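PDB 4PEO: hypothetical protein from Staphylococcus aureus subsp. aureus Mu50, which is very probably the essential cysteine protease Prp, which trims nine residues from the N-terminus of ribosomal protein bL27. Local coordinates for residues V14-M19 / H68-D73; A39-S44 / Q84-S89; N46-L51 / D77-I82. All blocks are in the same frame, centred on the assembly; numbering follows the deposited sequence. Where two conformers were deposited one is given.

In the fold
All three contacts belong to one alpha/beta domain in which two antiparallel helices, 36-51 and 77-96, lie together on one face of a mixed sheet. Interaction 1 is inside the sheet, between neighbouring strands 14-20 and 67-70; interactions 2 and 3 follow one another along the same helix pair, their centres about 10 Å apart. Each lies about 12 Å, centre to centre, from interaction 1. Along the chain the segments of interaction 1 alternate with those of the helix contacts, while interaction 3 is nested within the loop that interaction 2 closes. V17 and I69 meet M86 and L41, joining sheet to helices in one core; the second subunit packs against both helix contacts.

Interaction 1 of 3, residues V14-M19 / H68-D73; sequences VTDVIM and HIRSVD
The imidazole of H68 carries the terminal CD1 of I18 over one face, 4.2 Å from the ring centroid in a CH-pi contact, while V17 O and the D16 carboxylate lie at its edge; D16 OD1 lies at the edge of the R70 guanidinium. Strands 14-19 and 68-70 pair antiparallel in the sheet, with D16, I18, H68 and R70 on the face turned from the helices. NE2 of H68 donates to OD2 of D16 at 2.6 Å, on the anti lone pair, with ring and carboxylate only 15° apart. D16 OD1 takes NH1 of R70 on its syn side at 3.0 Å, a salt bridge, and OG1 of T15 on its anti side at 2.7 Å, both somewhat out of plane. Three donors thus fix the carboxylate and probably keep it ionised. A bend at chi2 (73°) folds the R70 guanidinium back over the neighbouring strand. V17 and I69 form the hydrogen-bonded pair, their side chains on the opposite face, against helices 36-51 and 77-96. T15 and D16 both face T7 of strand 2-8, a classic beta bulge. Past the strand end, S71 N bonds to T15 O, and S71 OG donates to V14 O at 2.8 Å.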
loop_
_atom_site.group_PDB
_atom_site.type_symbol
_atom_site.label_atom_id
_atom_site.label_comp_id
_atom_site.label_asym_id
_atom_site.label_seq_id
_atom_site.Cartn_x
_atom_site.Cartn_y
_atom_site.Cartn_z
ATOM N N VAL B 14 -2.459 14.582 -5.291
ATOM C CA VAL B 14 -3.244 14.233 -4.095
ATOM C C VAL B 14 -2.725 15.159 -2.986
ATOM O O VAL B 14 -1.561 15.049 -2.592
ATOM C CB VAL B 14 -3.088 12.734 -3.708
ATOM C CG1 VAL B 14 -3.815 12.435 -2.390
ATOM C CG2 VAL B 14 -3.599 11.809 -4.820
ATOM N N THR B 15 -3.574 16.074 -2.506
ATOM C CA THR B 15 -3.171 17.035 -1.464
ATOM C C THR B 15 -3.613 16.603 -0.088
ATOM O O THR B 15 -2.973 16.978 0.894
ATOM C CB THR B 15 -3.672 18.453 -1.784
ATOM O OG1 THR B 15 -5.107 18.472 -1.749
ATOM C CG2 THR B 15 -3.156 18.963 -3.156
ATOM N N ASP B 16 -4.760 15.915 0.002
ATOM C CA ASP B 16 -5.289 15.524 1.300
ATOM C C ASP B 16 -5.997 14.208 1.221
ATOM O O ASP B 16 -6.697 13.930 0.245
ATOM C CB ASP B 16 -6.332 16.571 1.767
ATOM C CG ASP B 16 -5.794 17.971 1.941
ATOM O OD1 ASP B 16 -5.660 18.681 0.925
ATOM O OD2 ASP B 16 -5.549 18.375 3.100
ATOM N N VAL B 17 -5.899 13.429 2.286
ATOM C CA VAL B 17 -6.659 12.197 2.429
ATOM C C VAL B 17 -7.080 12.213 3.890
ATOM O O VAL B 17 -6.212 12.387 4.755
ATOM C CB VAL B 17 -5.831 10.926 2.089
ATOM C CG1 VAL B 17 -6.619 9.657 2.419
ATOM C CG2 VAL B 17 -5.421 10.908 0.613
ATOM N N ILE B 18 -8.382 12.054 4.176
ATOM C CA ILE B 18 -8.838 11.998 5.570
ATOM C C ILE B 18 -9.615 10.716 5.765
ATOM O O ILE B 18 -10.632 10.525 5.096
ATOM C CB ILE B 18 -9.688 13.224 5.992
ATOM C CG1 ILE B 18 -8.954 14.540 5.627
ATOM C CG2 ILE B 18 -10.033 13.134 7.489
ATOM C CD1 ILE B 18 -9.707 15.844 5.944
ATOM N N MET B 19 -9.167 9.860 6.703
ATOM C CA MET B 19 -9.887 8.625 7.018
ATOM C C MET B 19 -10.553 8.776 8.376
ATOM O O MET B 19 -9.917 9.220 9.343
ATOM C CB MET B 19 -8.942 7.400 7.031
ATOM C CG MET B 19 -9.647 6.078 7.386
ATOM S SD MET B 19 -8.586 4.563 7.235
ATOM C CE MET B 19 -8.537 4.436 5.571
ATOM N N HIS B 68 -5.810 12.726 9.079
ATOM C CA HIS B 68 -5.602 13.602 7.944
ATOM C C HIS B 68 -4.157 13.660 7.528
ATOM O O HIS B 68 -3.295 14.058 8.312
ATOM C CB HIS B 68 -6.121 15.016 8.308
ATOM C CG HIS B 68 -5.885 16.056 7.257
ATOM N ND1 HIS B 68 -5.719 17.390 7.595
ATOM C CD2 HIS B 68 -5.798 15.932 5.911
ATOM C CE1 HIS B 68 -5.530 18.027 6.450
ATOM N NE2 HIS B 68 -5.605 17.192 5.406
ATOM N N ILE B 69 -3.905 13.241 6.285
ATOM C CA ILE B 69 -2.613 13.322 5.621
ATOM C C ILE B 69 -2.692 14.541 4.709
ATOM O O ILE B 69 -3.517 14.565 3.791
ATOM C CB ILE B 69 -2.285 12.065 4.770
ATOM C CG1 ILE B 69 -2.414 10.753 5.574
ATOM C CG2 ILE B 69 -0.914 12.230 4.087
ATOM C CD1 ILE B 69 -2.601 9.493 4.649
ATOM N N ARG B 70 -1.838 15.529 4.934
ATOM C CA ARG B 70 -1.777 16.678 4.050
ATOM C C ARG B 70 -0.412 16.668 3.364
ATOM O O ARG B 70 0.617 16.693 4.049
ATOM C CB ARG B 70 -2.019 17.989 4.826
ATOM C CG ARG B 70 -1.581 19.247 4.082
ATOM C CD ARG B 70 -2.490 19.626 2.931
ATOM N NE ARG B 70 -2.068 20.894 2.321
ATOM C CZ ARG B 70 -2.738 21.533 1.365
ATOM N NH1 ARG B 70 -3.891 21.048 0.914
ATOM N NH2 ARG B 70 -2.274 22.672 0.871
ATOM N N SER B 71 -0.398 16.618 2.015
ATOM C CA SER B 71 0.868 16.629 1.279
ATOM C C SER B 71 1.554 17.972 1.433
ATOM O O SER B 71 0.896 19.030 1.433
ATOM C CB SER B 71 0.645 16.324 -0.201
ATOM O OG SER B 71 0.027 15.050 -0.333
ATOM N N VAL B 72 2.878 17.929 1.604
ATOM C CA VAL B 72 3.670 19.157 1.722
ATOM C C VAL B 72 4.329 19.437 0.367
ATOM O O VAL B 72 4.091 20.493 -0.226
ATOM C CB VAL B 72 4.646 19.146 2.923
ATOM C CG1 VAL B 72 5.550 20.385 2.903
ATOM C CG2 VAL B 72 3.875 19.073 4.239
ATOM N N ASP B 73 5.126 18.486 -0.133
ATOM C CA ASP B 73 5.745 18.606 -1.448
ATOM C C ASP B 73 4.883 17.809 -2.426
ATOM O O ASP B 73 5.113 16.607 -2.623
ATOM C CB ASP B 73 7.211 18.116 -1.434
ATOM C CG ASP B 73 7.930 18.198 -2.779
ATOM O OD1 ASP B 73 7.369 18.800 -3.723
ATOM O OD2 ASP B 73 9.038 17.638 -2.891
#

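Interaction 2 of 3, residues A39-S44 / Q84-S89; sequences AVLFGS and QTMLVS
Two antiparallel helices, 36-51 and 77-96, cover one face of the mixed sheet in this alpha/beta fold, and here the N-terminal half of helix 36-51 packs on the middle of helix 77-96, at an axis separation of 9.7 Å. M86 carries most of the contact. Its chain leaves CA with CG anti to the backbone N (chi1 -165°), stays extended to SD and bends only at chi3; CG and SD both lie against S44, and SD and CE also touch L41 CD2. From the 39-44 side, S44 OG comes to 3.3 Å from M86 CG, and L41 CD2 sits 3.9 Å from M86 SD, the two side chains crossing at a slant. L41 and M86 also rest on V17 of the sheet beneath. One turn along, V40 sets its CG1 methyl 3.8 Å from M86 CG. A39 and S89 pack against the second subunit, which places this seam close to the dimer interface. The contact is buried, and the hydroxyl of S44 is satisfied within its own helix. V40 O accepts from both S44 N and S44 OG, which arrive from opposite faces of its carbonyl plane, the hydroxyl at 2.7 Å.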
loop_
_atom_site.group_PDB
_atom_site.type_symbol
_atom_site.label_atom_id
_atom_site.label_comp_id
_atom_site.label_asym_id
_atom_site.label_seq_id
_atom_site.Cartn_x
_atom_site.Cartn_y
_atom_site.Cartn_z
ATOM N N ALA B 39 -4.471 -0.842 7.685
ATOM C CA ALA B 39 -3.141 -1.334 7.314
ATOM C C ALA B 39 -2.624 -0.619 6.066
ATOM O O ALA B 39 -1.457 -0.248 6.017
ATOM C CB ALA B 39 -3.175 -2.839 7.084
ATOM N N VAL B 40 -3.502 -0.414 5.074
ATOM C CA VAL B 40 -3.151 0.267 3.822
ATOM C C VAL B 40 -2.805 1.734 4.109
ATOM O O VAL B 40 -1.785 2.233 3.631
ATOM C CB VAL B 40 -4.284 0.124 2.765
ATOM C CG1 VAL B 40 -4.047 1.051 1.572
ATOM C CG2 VAL B 40 -4.410 -1.318 2.292
ATOM N N LEU B 41 -3.612 2.423 4.889
ATOM C CA LEU B 41 -3.347 3.813 5.187
ATOM C C LEU B 41 -2.090 4.026 6.026
ATOM O O LEU B 41 -1.219 4.747 5.618
ATOM C CB LEU B 41 -4.568 4.424 5.839
ATOM C CG LEU B 41 -4.691 5.923 6.074
ATOM C CD1 LEU B 41 -3.529 6.610 6.717
ATOM C CD2 LEU B 41 -5.382 6.686 4.970
ATOM N N PHE B 42 -2.012 3.382 7.191
ATOM C CA PHE B 42 -0.837 3.553 8.051
ATOM C C PHE B 42 0.447 3.081 7.385
ATOM O O PHE B 42 1.465 3.762 7.484
ATOM C CB PHE B 42 -1.042 2.917 9.437
ATOM C CG PHE B 42 -2.267 3.412 10.182
ATOM C CD1 PHE B 42 -2.597 4.763 10.195
ATOM C CD2 PHE B 42 -3.064 2.531 10.903
ATOM C CE1 PHE B 42 -3.735 5.217 10.876
ATOM C CE2 PHE B 42 -4.199 2.983 11.583
ATOM C CZ PHE B 42 -4.530 4.322 11.559
ATOM N N GLY B 43 0.367 1.969 6.649
ATOM C CA GLY B 43 1.510 1.422 5.930
ATOM C C GLY B 43 1.991 2.393 4.872
ATOM O O GLY B 43 3.199 2.595 4.729
ATOM N N SER B 44 1.049 3.043 4.157
ATOM C CA SER B 44 1.405 4.021 3.115
ATOM C C SER B 44 2.082 5.248 3.699
ATOM O O SER B 44 3.072 5.707 3.134
ATOM C CB SER B 44 0.196 4.410 2.278
ATOM O OG SER B 44 -0.293 3.241 1.644
ATOM N N GLN B 84 -1.190 7.412 -4.735
ATOM C CA GLN B 84 -2.009 6.809 -5.745
ATOM C C GLN B 84 -2.140 5.314 -5.535
ATOM O O GLN B 84 -3.173 4.788 -5.731
ATOM C CB GLN B 84 -1.451 7.094 -7.100
ATOM C CG GLN B 84 -1.381 8.569 -7.375
ATOM C CD GLN B 84 -2.017 8.909 -8.659
ATOM O OE1 GLN B 84 -1.746 8.275 -9.692
ATOM N NE2 GLN B 84 -2.889 9.899 -8.625
ATOM N N THR B 85 -1.068 4.676 -5.096
ATOM C CA THR B 85 -1.064 3.240 -4.771
ATOM C C THR B 85 -2.034 2.979 -3.614
ATOM O O THR B 85 -2.809 2.017 -3.666
ATOM C CB THR B 85 0.367 2.768 -4.438
ATOM O OG1 THR B 85 1.157 2.849 -5.634
ATOM C CG2 THR B 85 0.406 1.314 -3.886
ATOM N N MET B 86 -1.950 3.811 -2.563
ATOM C CA MET B 86 -2.843 3.729 -1.400
ATOM C C MET B 86 -4.295 3.838 -1.881
ATOM O O MET B 86 -5.124 3.055 -1.436
ATOM C CB MET B 86 -2.526 4.899 -0.454
ATOM C CG MET B 86 -3.136 4.728 0.953
ATOM S SD MET B 86 -2.978 6.306 1.926
ATOM C CE MET B 86 -4.063 7.161 1.091
ATOM N N LEU B 87 -4.590 4.774 -2.796
ATOM C CA LEU B 87 -5.957 4.964 -3.316
ATOM C C LEU B 87 -6.439 3.776 -4.130
ATOM O O LEU B 87 -7.559 3.309 -3.915
ATOM C CB LEU B 87 -6.089 6.285 -4.095
ATOM C CG LEU B 87 -5.806 7.568 -3.278
ATOM C CD1 LEU B 87 -5.922 8.802 -4.155
ATOM C CD2 LEU B 87 -6.670 7.632 -2.008
ATOM N N VAL B 88 -5.570 3.214 -5.004
ATOM C CA VAL B 88 -5.922 2.005 -5.759
ATOM C C VAL B 88 -6.209 0.850 -4.777
ATOM O O VAL B 88 -7.187 0.101 -4.967
ATOM C CB VAL B 88 -4.820 1.648 -6.799
ATOM C CG1 VAL B 88 -5.048 0.255 -7.404
ATOM C CG2 VAL B 88 -4.760 2.703 -7.900
ATOM N N SER B 89 -5.379 0.730 -3.708
ATOM C CA SER B 89 -5.565 -0.324 -2.707
ATOM C C SER B 89 -6.890 -0.163 -1.948
ATOM O O SER B 89 -7.593 -1.163 -1.726
ATOM C CB SER B 89 -4.392 -0.361 -1.739
ATOM O OG SER B 89 -4.438 -1.561 -0.994
#

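Interaction 3 of 3, residues N46-L51 / D77-I82; sequences NAIIGL and DEAQLI
I48 lays its CG1 against the CG2 methyl of I82, 3.6 Å away, between antiparallel helices whose segment axes are 9.6 Å apart. With chi1 at -68°, I48 holds CG2 anti to its own N, where it meets the CB methyl of A79, 4.1 Å off; CG1, anti to the carbonyl carbon, is the branch that meets I82. The closest CA pair is I48 and A79, 5.5 Å apart, consistent with the small side chain of A79. The same CG2 methyl of I82 also touches A47 CB, 4.2 Å away, and I82 CD1 comes to 3.9 Å from A47 O. At the rim E78 OE1 lies beside L51 O, 3.8 Å away, without a hydrogen bond between them. The contact joins the last turns of helix 36-51 to the first turns of helix 77-96, with the connection through strands 57-59 and 67-70 between them. T52 and E54, just beyond the first helix, close over its end by touching E78, I82, I48 and A79. T85 of the second subunit packs on A47, L51 and I82, and N46 ND2 hydrogen-bonds to T92 OG1 of the second subunit, so the same helix ends belong to the dimer interface. The meeting surface is mostly aliphatic, which implies that shape fit and burial, rather than directional bonds, hold these two helix ends together.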
loop_
_atom_site.group_PDB
_atom_site.type_symbol
_atom_site.label_atom_id
_atom_site.label_comp_id
_atom_site.label_asym_id
_atom_site.label_seq_id
_atom_site.Cartn_x
_atom_site.Cartn_y
_atom_site.Cartn_z
ATOM N N ASN B 46 3.862 5.312 6.521
ATOM C CA ASN B 46 5.197 4.842 6.887
ATOM C C ASN B 46 6.111 4.719 5.663
ATOM O O ASN B 46 7.309 5.011 5.765
ATOM C CB ASN B 46 5.126 3.526 7.634
ATOM C CG ASN B 46 4.601 3.664 9.045
ATOM O OD1 ASN B 46 4.497 4.759 9.604
ATOM N ND2 ASN B 46 4.253 2.547 9.653
ATOM N N ALA B 47 5.542 4.319 4.506
ATOM C CA ALA B 47 6.311 4.186 3.260
ATOM C C ALA B 47 6.730 5.568 2.732
ATOM O O ALA B 47 7.870 5.731 2.279
ATOM C CB ALA B 47 5.497 3.436 2.204
ATOM N N ILE B 48 5.827 6.561 2.786
ATOM C CA ILE B 48 6.196 7.903 2.315
ATOM C C ILE B 48 7.395 8.413 3.143
ATOM O O ILE B 48 8.388 8.881 2.582
ATOM C CB ILE B 48 5.000 8.896 2.391
ATOM C CG1 ILE B 48 3.902 8.536 1.375
ATOM C CG2 ILE B 48 5.494 10.365 2.203
ATOM C CD1 ILE B 48 2.523 9.283 1.625
ATOM N N ILE B 49 7.286 8.297 4.478
ATOM C CA ILE B 49 8.324 8.755 5.414
ATOM C C ILE B 49 9.641 7.977 5.274
ATOM O O ILE B 49 10.717 8.583 5.264
ATOM C CB ILE B 49 7.754 8.798 6.868
ATOM C CG1 ILE B 49 6.619 9.853 6.965
ATOM C CG2 ILE B 49 8.853 9.072 7.914
ATOM C CD1 ILE B 49 5.676 9.719 8.202
ATOM N N GLY B 50 9.542 6.661 5.145
ATOM C CA GLY B 50 10.708 5.795 5.054
ATOM C C GLY B 50 11.388 5.702 3.703
ATOM O O GLY B 50 12.598 5.465 3.647
ATOM N N LEU B 51 10.629 5.878 2.604
ATOM C CA LEU B 51 11.163 5.697 1.244
ATOM C C LEU B 51 11.380 6.954 0.423
ATOM O O LEU B 51 11.987 6.866 -0.649
ATOM C CB LEU B 51 10.276 4.726 0.441
ATOM C CG LEU B 51 9.987 3.353 1.089
ATOM C CD1 LEU B 51 8.924 2.598 0.313
ATOM C CD2 LEU B 51 11.262 2.515 1.243
ATOM N N ASP B 77 7.247 13.086 -6.905
ATOM C CA ASP B 77 6.665 12.009 -7.696
ATOM C C ASP B 77 6.566 10.688 -6.947
ATOM O O ASP B 77 5.594 9.957 -7.132
ATOM C CB ASP B 77 7.424 11.830 -9.018
ATOM C CG ASP B 77 7.263 12.981 -10.006
ATOM O OD1 ASP B 77 6.383 13.854 -9.782
ATOM O OD2 ASP B 77 7.978 12.985 -11.023
ATOM N N GLU B 78 7.556 10.385 -6.095
ATOM C CA GLU B 78 7.566 9.126 -5.336
ATOM C C GLU B 78 6.441 9.113 -4.294
ATOM O O GLU B 78 5.685 8.141 -4.234
ATOM C CB GLU B 78 8.918 8.915 -4.654
ATOM C CG GLU B 78 10.046 8.506 -5.584
ATOM C CD GLU B 78 11.312 8.133 -4.835
ATOM O OE1 GLU B 78 11.661 8.831 -3.852
ATOM O OE2 GLU B 78 11.952 7.133 -5.229
ATOM N N ALA B 79 6.296 10.202 -3.503
ATOM C CA ALA B 79 5.219 10.300 -2.502
ATOM C C ALA B 79 3.861 10.262 -3.229
ATOM O O ALA B 79 2.948 9.588 -2.764
ATOM C CB ALA B 79 5.354 11.597 -1.705
ATOM N N GLN B 80 3.751 10.939 -4.396
ATOM C CA GLN B 80 2.503 10.930 -5.172
ATOM C C GLN B 80 2.160 9.516 -5.659
ATOM O O GLN B 80 0.997 9.101 -5.557
ATOM C CB GLN B 80 2.566 11.918 -6.335
ATOM C CG GLN B 80 2.410 13.382 -5.864
ATOM C CD GLN B 80 1.030 13.642 -5.284
ATOM O OE1 GLN B 80 0.018 13.354 -5.917
ATOM N NE2 GLN B 80 0.946 14.209 -4.082
ATOM N N LEU B 81 3.170 8.761 -6.119
ATOM C CA LEU B 81 2.942 7.371 -6.543
ATOM C C LEU B 81 2.453 6.527 -5.357
ATOM O O LEU B 81 1.543 5.712 -5.519
ATOM C CB LEU B 81 4.213 6.752 -7.142
ATOM C CG LEU B 81 4.071 5.327 -7.667
ATOM C CD1 LEU B 81 3.031 5.242 -8.790
ATOM C CD2 LEU B 81 5.403 4.786 -8.135
ATOM N N ILE B 82 3.041 6.721 -4.168
ATOM C CA ILE B 82 2.611 5.987 -2.970
ATOM C C ILE B 82 1.158 6.328 -2.624
ATOM O O ILE B 82 0.365 5.436 -2.310
ATOM C CB ILE B 82 3.592 6.223 -1.791
ATOM C CG1 ILE B 82 4.985 5.613 -2.139
ATOM C CG2 ILE B 82 3.031 5.592 -0.494
ATOM C CD1 ILE B 82 6.107 5.992 -1.138
#